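Local coordinates for GH62 arabinofuranosidase (Podospora anserina, PDB 4N4B), which probably hydrolyses terminal alpha-L-arabinofuranosyl units from xylan as a calcium-containing family 62 glycoside hydrolase, at residues I53-G57 / T58-F62; V107-A111 / P112-W116; P151-I154 / E155-I158. All coordinates share one frame; numbering follows the deposited sequence.

Overall arrangement
Interactions 1, 2 and 3 follow one another along a chain folded as a five-bladed beta-propeller. Interaction 1 is the turn between strands 46-55 and 58-67, and interaction 2 the turn between strands 103-110 and 115-121 of the next four-stranded sheet. Their centres lie about 15 Å apart and they touch: I53 CD1 is 3.6 Å from W116 CZ3, and F62 CE1 is 3.9 Å from V107 CG2, which packs successive sheets together. Interaction 3, in helix 152-157, lies between strands 143-144 and 164-170 in sequence, with its centre about 36 Å from that of interaction 1, across the chain's centre, and about 30 Å from that of interaction 2.

Interaction 1: I53-G57 / T58-F62; sequences ILING and THHVF
L54 places a single methyl, CD1, squarely above the imidazole of H59: CD1 is 3.7 Å from the ring centroid and only 4° off the ring normal, a CH-pi contact centred on one face. CG of L54 stands anti to the backbone N (chi1 179°), which carries the isobutyl group across to the partner strand. The other sheet face has its own pair, with I53 CG1 resting 4.0 Å from H60 CB; the I55 side chain crosses H60 at about a right angle. Between these two layers of side chains runs the backbone of a beta hairpin with a two-residue loop, a type I' turn with N56 and G57 at its corners, at the end of two strands of one propeller blade. The turn is pinned by I55 N to T58 O, 2.8 Å and nearly straight at 174°, and by the return bond from T58 N to I55 O, 2.9 Å, whose donor stands above the carbonyl plane. I53 and H60 form the next hydrogen-bonded pair, H60 N reaching I53 O at 2.9 Å. G57 has a positive phi, at which a side chain would jam against the preceding carbonyl O. Outside the turn, one water donates to N56 O at 2.6 Å and bonds T58 OG1 at 2.8 Å. Farther out, F78 stacks on the H59 ring, and its carbonyl O hydrogen-bonds H59 ND1, fixing the ring's rotation under L54.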
loop_
_atom_site.group_PDB
_atom_site.type_symbol
_atom_site.label_atom_id
_atom_site.label_comp_id
_atom_site.label_asym_id
_atom_site.label_seq_id
_atom_site.Cartn_x
_atom_site.Cartn_y
_atom_site.Cartn_z
ATOM N N ILE A 53 8.971 -2.003 5.457
ATOM C CA ILE A 53 9.534 -3.254 6.030
ATOM C C ILE A 53 10.537 -2.858 7.065
ATOM O O ILE A 53 11.025 -1.790 7.158
ATOM C CB ILE A 53 10.079 -4.227 4.961
ATOM C CG1 ILE A 53 11.273 -3.636 4.326
ATOM C CG2 ILE A 53 9.040 -4.639 3.970
ATOM C CD1 ILE A 53 12.015 -4.584 3.389
ATOM N N LEU A 54 10.763 -3.850 7.953
ATOM C CA LEU A 54 11.639 -3.729 9.125
ATOM C C LEU A 54 12.617 -4.888 9.081
ATOM O O LEU A 54 12.231 -6.017 9.017
ATOM C CB LEU A 54 10.829 -3.720 10.411
ATOM C CG LEU A 54 11.591 -3.620 11.729
ATOM C CD1 LEU A 54 12.433 -2.416 11.784
ATOM C CD2 LEU A 54 10.624 -3.640 12.900
ATOM N N ILE A 55 13.888 -4.554 9.054
ATOM C CA ILE A 55 14.993 -5.593 8.994
ATOM C C ILE A 55 15.926 -5.261 10.182
ATOM O O ILE A 55 16.624 -4.279 10.193
ATOM C CB ILE A 55 15.752 -5.506 7.716
ATOM C CG1 ILE A 55 14.808 -5.653 6.479
ATOM C CG2 ILE A 55 16.860 -6.582 7.690
ATOM C CD1 ILE A 55 15.490 -5.448 5.156
ATOM N N ASN A 56 15.849 -6.125 11.168
ATOM C CA ASN A 56 16.723 -6.041 12.355
ATOM C C ASN A 56 16.835 -4.618 12.940
ATOM O O ASN A 56 17.951 -4.086 13.124
ATOM C CB ASN A 56 18.074 -6.684 11.994
ATOM C CG ASN A 56 17.938 -8.188 11.774
ATOM O OD1 ASN A 56 17.086 -8.829 12.378
ATOM N ND2 ASN A 56 18.655 -8.708 10.831
ATOM N N GLY A 57 15.700 -3.992 13.144
ATOM C CA GLY A 57 15.682 -2.673 13.756
ATOM C C GLY A 57 15.697 -1.488 12.798
ATOM O O GLY A 57 15.402 -0.357 13.226
ATOM N N THR A 58 15.959 -1.752 11.522
ATOM C CA THR A 58 16.023 -0.704 10.541
ATOM C C THR A 58 14.690 -0.832 9.646
ATOM O O THR A 58 14.449 -1.774 8.976
ATOM C CB THR A 58 17.212 -0.749 9.605
ATOM O OG1 THR A 58 18.387 -0.542 10.447
ATOM C CG2 THR A 58 17.207 0.325 8.587
ATOM N N HIS A 59 13.967 0.319 9.633
ATOM C CA HIS A 59 12.811 0.444 8.717
ATOM C C HIS A 59 13.264 0.990 7.392
ATOM O O HIS A 59 14.082 1.873 7.286
ATOM C CB HIS A 59 11.812 1.485 9.277
ATOM C CG HIS A 59 11.179 1.093 10.570
ATOM N ND1 HIS A 59 11.760 1.440 11.785
ATOM C CD2 HIS A 59 10.023 0.393 10.920
ATOM C CE1 HIS A 59 10.997 1.003 12.782
ATOM N NE2 HIS A 59 9.951 0.372 12.300
ATOM N N HIS A 60 12.706 0.425 6.334
ATOM C CA HIS A 60 12.889 0.851 4.972
ATOM C C HIS A 60 11.514 1.218 4.410
ATOM O O HIS A 60 10.606 0.376 4.431
ATOM C CB HIS A 60 13.467 -0.356 4.121
ATOM C CG HIS A 60 14.862 -0.721 4.552
ATOM N ND1 HIS A 60 15.181 -1.667 5.499
ATOM C CD2 HIS A 60 15.967 -0.188 4.087
ATOM C CE1 HIS A 60 16.526 -1.707 5.570
ATOM N NE2 HIS A 60 17.012 -0.796 4.746
ATOM N N VAL A 61 11.416 2.457 3.910
ATOM C CA VAL A 61 10.139 2.977 3.366
ATOM C C VAL A 61 10.335 3.434 2.034
ATOM O O VAL A 61 11.245 4.180 1.656
ATOM C CB VAL A 61 9.591 4.086 4.282
ATOM C CG1 VAL A 61 8.216 4.555 3.785
ATOM C CG2 VAL A 61 9.454 3.618 5.710
ATOM N N PHE A 62 9.308 3.127 1.157
ATOM C CA PHE A 62 9.160 3.793 -0.131
ATOM C C PHE A 62 7.777 4.441 -0.151
ATOM O O PHE A 62 6.836 3.897 0.363
ATOM C CB PHE A 62 9.322 2.844 -1.357
ATOM C CG PHE A 62 10.635 2.116 -1.342
ATOM C CD1 PHE A 62 10.880 1.009 -0.508
ATOM C CD2 PHE A 62 11.601 2.511 -2.194
ATOM C CE1 PHE A 62 12.162 0.413 -0.546
ATOM C CE2 PHE A 62 12.853 1.860 -2.257
ATOM C CZ PHE A 62 13.073 0.791 -1.443
HETATM O O HOH W 1 19.098 -1.822 12.827
#

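Interaction 2: V107-A111 / P112-W116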
loop_
_atom_site.group_PDB
_atom_site.type_symbol
_atom_site.label_atom_id
_atom_site.label_comp_id
_atom_site.label_asym_id
_atom_site.label_seq_id
_atom_site.Cartn_x
_atom_site.Cartn_y
_atom_site.Cartn_z
ATOM N N VAL A 107 7.237 -2.944 -1.738
ATOM C CA VAL A 107 8.539 -3.619 -1.733
ATOM C C VAL A 107 8.500 -4.977 -1.094
ATOM O O VAL A 107 7.899 -5.150 -0.061
ATOM C CB VAL A 107 9.621 -2.724 -1.078
ATOM C CG1 VAL A 107 9.467 -2.568 0.403
ATOM C CG2 VAL A 107 11.044 -3.207 -1.429
ATOM N N PHE A 108 9.227 -5.921 -1.682
ATOM C CA PHE A 108 9.418 -7.266 -1.096
ATOM C C PHE A 108 10.629 -7.901 -1.720
ATOM O O PHE A 108 11.044 -7.595 -2.827
ATOM C CB PHE A 108 8.140 -8.144 -1.283
ATOM C CG PHE A 108 7.736 -8.323 -2.692
ATOM C CD1 PHE A 108 8.154 -9.355 -3.492
ATOM C CD2 PHE A 108 6.815 -7.422 -3.257
ATOM C CE1 PHE A 108 7.757 -9.487 -4.807
ATOM C CE2 PHE A 108 6.447 -7.512 -4.587
ATOM C CZ PHE A 108 6.934 -8.542 -5.354
ATOM N N TRP A 109 11.173 -8.866 -0.961
ATOM C CA TRP A 109 12.266 -9.742 -1.495
ATOM C C TRP A 109 11.650 -10.880 -2.261
ATOM O O TRP A 109 10.784 -11.567 -1.739
ATOM C CB TRP A 109 13.042 -10.276 -0.280
ATOM C CG TRP A 109 14.177 -11.231 -0.594
ATOM C CD1 TRP A 109 14.151 -12.561 -0.251
ATOM C CD2 TRP A 109 15.394 -10.939 -1.205
ATOM N NE1 TRP A 109 15.345 -13.081 -0.599
ATOM C CE2 TRP A 109 16.151 -12.177 -1.184
ATOM C CE3 TRP A 109 15.987 -9.811 -1.682
ATOM C CZ2 TRP A 109 17.471 -12.209 -1.591
ATOM C CZ3 TRP A 109 17.299 -9.852 -2.163
ATOM C CH2 TRP A 109 18.002 -11.098 -2.156
ATOM N N PHE A 110 12.090 -11.089 -3.493
ATOM C CA PHE A 110 11.552 -12.240 -4.277
ATOM C C PHE A 110 12.644 -13.318 -4.235
ATOM O O PHE A 110 13.677 -13.249 -4.942
ATOM C CB PHE A 110 11.216 -11.823 -5.669
ATOM C CG PHE A 110 10.534 -12.921 -6.443
ATOM C CD1 PHE A 110 9.289 -13.341 -6.114
ATOM C CD2 PHE A 110 11.169 -13.527 -7.548
ATOM C CE1 PHE A 110 8.658 -14.369 -6.792
ATOM C CE2 PHE A 110 10.565 -14.535 -8.211
ATOM C CZ PHE A 110 9.346 -15.007 -7.832
ATOM N N ALA A 111 12.388 -14.242 -3.333
ATOM C CA ALA A 111 13.443 -15.234 -2.991
ATOM C C ALA A 111 13.903 -16.080 -4.195
ATOM O O ALA A 111 15.133 -16.194 -4.320
ATOM C CB ALA A 111 12.947 -16.060 -1.817
ATOM N N PRO A 112 13.067 -16.417 -5.133
ATOM C CA PRO A 112 13.595 -17.196 -6.309
ATOM C C PRO A 112 14.627 -16.500 -7.104
ATOM O O PRO A 112 15.372 -17.103 -7.839
ATOM C CB PRO A 112 12.296 -17.554 -7.093
ATOM C CG PRO A 112 11.229 -17.582 -6.028
ATOM C CD PRO A 112 11.617 -16.445 -5.107
ATOM N N HIS A 113 14.648 -15.155 -7.152
ATOM C CA HIS A 113 15.551 -14.423 -7.936
ATOM C C HIS A 113 16.693 -13.741 -7.127
ATOM O O HIS A 113 17.589 -13.139 -7.729
ATOM C CB HIS A 113 14.826 -13.305 -8.691
ATOM C CG HIS A 113 13.913 -13.800 -9.756
ATOM N ND1 HIS A 113 13.023 -13.004 -10.421
ATOM C CD2 HIS A 113 13.753 -15.066 -10.273
ATOM C CE1 HIS A 113 12.400 -13.711 -11.358
ATOM N NE2 HIS A 113 12.884 -14.960 -11.318
ATOM N N LYS A 114 16.583 -13.802 -5.825
ATOM C CA LYS A 114 17.440 -13.101 -4.930
ATOM C C LYS A 114 17.637 -11.627 -5.327
ATOM O O LYS A 114 18.634 -11.009 -5.486
ATOM C CB LYS A 114 18.839 -13.765 -4.859
ATOM C CG LYS A 114 18.705 -15.117 -4.184
ATOM C CD LYS A 114 20.135 -15.672 -4.216
ATOM C CE LYS A 114 20.222 -17.199 -4.198
ATOM N NZ LYS A 114 19.548 -17.786 -3.014
ATOM N N LEU A 115 16.446 -11.002 -5.526
ATOM C CA LEU A 115 16.308 -9.575 -5.879
ATOM C C LEU A 115 15.115 -9.044 -5.111
ATOM O O LEU A 115 14.104 -9.688 -4.861
ATOM C CB LEU A 115 15.995 -9.375 -7.338
ATOM C CG LEU A 115 17.085 -9.652 -8.374
ATOM C CD1 LEU A 115 16.508 -9.612 -9.782
ATOM C CD2 LEU A 115 18.294 -8.754 -8.210
ATOM N N TRP A 116 15.317 -7.759 -4.687
ATOM C CA TRP A 116 14.144 -7.015 -4.231
ATOM C C TRP A 116 13.385 -6.538 -5.476
ATOM O O TRP A 116 13.968 -6.102 -6.452
ATOM C CB TRP A 116 14.631 -5.770 -3.479
ATOM C CG TRP A 116 15.441 -6.058 -2.228
ATOM C CD1 TRP A 116 16.777 -6.151 -2.157
ATOM C CD2 TRP A 116 14.910 -6.334 -0.927
ATOM N NE1 TRP A 116 17.129 -6.462 -0.855
ATOM C CE2 TRP A 116 16.029 -6.599 -0.062
ATOM C CE3 TRP A 116 13.634 -6.408 -0.386
ATOM C CZ2 TRP A 116 15.841 -6.910 1.301
ATOM C CZ3 TRP A 116 13.497 -6.724 0.908
ATOM C CH2 TRP A 116 14.594 -7.005 1.737
HETATM O O HOH W 2 16.631 -17.083 -2.267
#
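W109 and W116 meet edge to face as a non-hydrogen-bonded pair of a beta hairpin formed by the first two strands of a four-stranded propeller blade. Their planes lie at 63°, with the W109 edge directed at the W116 face. Traced outward, W109 CB first sits over the six-membered ring of W116, 4.1 Å from its centroid. With CG anti to the backbone N (chi1 178°), the indole then swings toward the partner strand, and CE3 presses on W116 at 3.6 Å from CE2. Next, CZ3 reaches W116 NE1 at 3.6 Å. CZ2 lies beside K114 CA and CB, and CH2, at the tip, comes to K114 C; L115 N covers one indole face near its rim. Replacing W116 with an alanine would probably open a gap beneath the W109 edge and deprive I53 and I55 of the surface they pack on. On the opposite sheet face, the F110 ring turns its edge to the face of H113, planes at 75°, while P112 CD sits over the centre of the F110 ring, 3.6 Å from its centroid, a CH-pi contact. H113 ND1 is hydrogen-bonded to Y117 OH, which helps set that imidazole. The strands are joined by F110 N to L115 O, 2.8 Å. Across the turn, K114 N reaches A111 O from above the carbonyl plane at 3.2 Å, and a water donates to that same oxygen at 2.7 Å while accepting from K114 NZ.

Interaction 3: P151-I154 / E155-I158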
loop_
_atom_site.group_PDB
_atom_site.type_symbol
_atom_site.label_atom_id
_atom_site.label_comp_id
_atom_site.label_asym_id
_atom_site.label_seq_id
_atom_site.Cartn_x
_atom_site.Cartn_y
_atom_site.Cartn_z
ATOM N N PRO A 151 -5.679 -4.286 -19.610
ATOM C CA PRO A 151 -6.627 -5.443 -19.914
ATOM C C PRO A 151 -8.003 -4.935 -20.310
ATOM O O PRO A 151 -8.495 -3.959 -19.757
ATOM C CB PRO A 151 -6.672 -6.172 -18.606
ATOM C CG PRO A 151 -5.219 -6.022 -18.022
ATOM C CD PRO A 151 -4.892 -4.584 -18.383
ATOM N N LYS A 152 -8.604 -5.657 -21.260
ATOM C CA LYS A 152 -9.957 -5.260 -21.699
ATOM C C LYS A 152 -10.946 -5.246 -20.572
ATOM O O LYS A 152 -11.740 -4.284 -20.595
ATOM C CB LYS A 152 -10.387 -6.227 -22.804
ATOM C CG LYS A 152 -11.733 -5.921 -23.449
ATOM C CD LYS A 152 -11.731 -4.521 -24.081
ATOM C CE LYS A 152 -12.965 -4.251 -24.947
ATOM N NZ LYS A 152 -12.628 -3.060 -25.781
ATOM N N ILE A 153 -10.882 -6.160 -19.612
ATOM C CA ILE A 153 -11.793 -6.182 -18.504
ATOM C C ILE A 153 -11.733 -4.884 -17.685
ATOM O O ILE A 153 -12.738 -4.358 -17.187
ATOM C CB ILE A 153 -11.724 -7.395 -17.647
ATOM C CG1 ILE A 153 -12.958 -7.530 -16.768
ATOM C CG2 ILE A 153 -10.428 -7.381 -16.825
ATOM C CD1 ILE A 153 -13.040 -8.891 -16.101
ATOM N N ILE A 154 -10.526 -4.293 -17.547
ATOM C CA ILE A 154 -10.403 -3.077 -16.796
ATOM C C ILE A 154 -10.908 -1.951 -17.689
ATOM O O ILE A 154 -11.658 -1.109 -17.233
ATOM C CB ILE A 154 -8.887 -2.877 -16.395
ATOM C CG1 ILE A 154 -8.501 -3.995 -15.477
ATOM C CG2 ILE A 154 -8.739 -1.523 -15.681
ATOM C CD1 ILE A 154 -7.062 -3.923 -14.961
ATOM N N GLU A 155 -10.598 -1.902 -18.996
ATOM C CA GLU A 155 -11.129 -0.842 -19.876
ATOM C C GLU A 155 -12.668 -0.878 -19.825
ATOM O O GLU A 155 -13.276 0.209 -19.875
ATOM C CB GLU A 155 -10.690 -1.151 -21.308
ATOM C CG GLU A 155 -10.803 -0.154 -22.382
ATOM C CD GLU A 155 -9.775 -0.654 -23.415
ATOM O OE1 GLU A 155 -9.905 -1.848 -23.835
ATOM O OE2 GLU A 155 -8.763 0.044 -23.652
ATOM N N GLN A 156 -13.267 -2.055 -19.740
ATOM C CA GLN A 156 -14.743 -2.158 -19.822
ATOM C C GLN A 156 -15.386 -1.655 -18.538
ATOM O O GLN A 156 -16.554 -1.264 -18.528
ATOM C CB GLN A 156 -15.101 -3.566 -20.083
ATOM C CG GLN A 156 -14.907 -4.086 -21.491
ATOM C CD GLN A 156 -15.047 -5.635 -21.520
ATOM O OE1 GLN A 156 -15.045 -6.348 -20.492
ATOM N NE2 GLN A 156 -15.077 -6.163 -22.720
ATOM N N ASN A 157 -14.646 -1.604 -17.384
ATOM C CA ASN A 157 -15.261 -1.391 -16.103
ATOM C C ASN A 157 -14.773 -0.112 -15.413
ATOM O O ASN A 157 -15.355 0.355 -14.423
ATOM C CB ASN A 157 -15.049 -2.536 -15.174
ATOM C CG ASN A 157 -15.839 -3.750 -15.572
ATOM O OD1 ASN A 157 -15.352 -4.736 -16.219
ATOM N ND2 ASN A 157 -17.105 -3.717 -15.210
ATOM N N ILE A 158 -13.713 0.489 -15.929
ATOM C CA ILE A 158 -13.036 1.639 -15.232
ATOM C C ILE A 158 -13.873 2.933 -15.179
ATOM O O ILE A 158 -13.699 3.771 -14.321
ATOM C CB ILE A 158 -11.665 1.884 -15.879
ATOM C CG1 ILE A 158 -10.871 2.954 -15.165
ATOM C CG2 ILE A 158 -11.823 2.255 -17.364
ATOM C CD1 ILE A 158 -9.385 2.812 -15.373
#
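I154 O is gripped by two backbone N-H groups from the following turn: N157 N at 3.0 Å, standing above the carbonyl plane, and I158 N at 2.9 Å, a weak bond bent to 130°. The first closes a three-residue step and the second a four-residue step, so this oxygen combines 3-10 and alpha-helical spacing. At the start of the short helix P151 occupies the N-cap position. Its carbonyl O accepts E155 N at 3.0 Å with an N-H...O angle of 166°. One residue on, Q156 N bonds K152 O at 2.8 Å. The exposed flank of the helix carries three polar side chains. K152 starts anti to its backbone N but bends at chi2 (59°), bringing its chain back over the next turn; NZ forms a long salt bridge with E155 OE1 at 3.6 Å, and CD lies still nearer to that oxygen, at 3.2 Å. E155, extended beyond CG, crosses K152 obliquely. Q156 crosses the lysine chain at about a right angle, its NE2 lying 3.4 Å from K152 CG, and the amide rests against the aliphatic part of K152. The other side meets the protein: I154 packs on W163 and on Y187 of strand 185-192, and I153 on I205 of strand 204-208. N157 O also accepts a hydrogen bond from N183 ND2, and the helix is thus seated against two strands of the following propeller sheet.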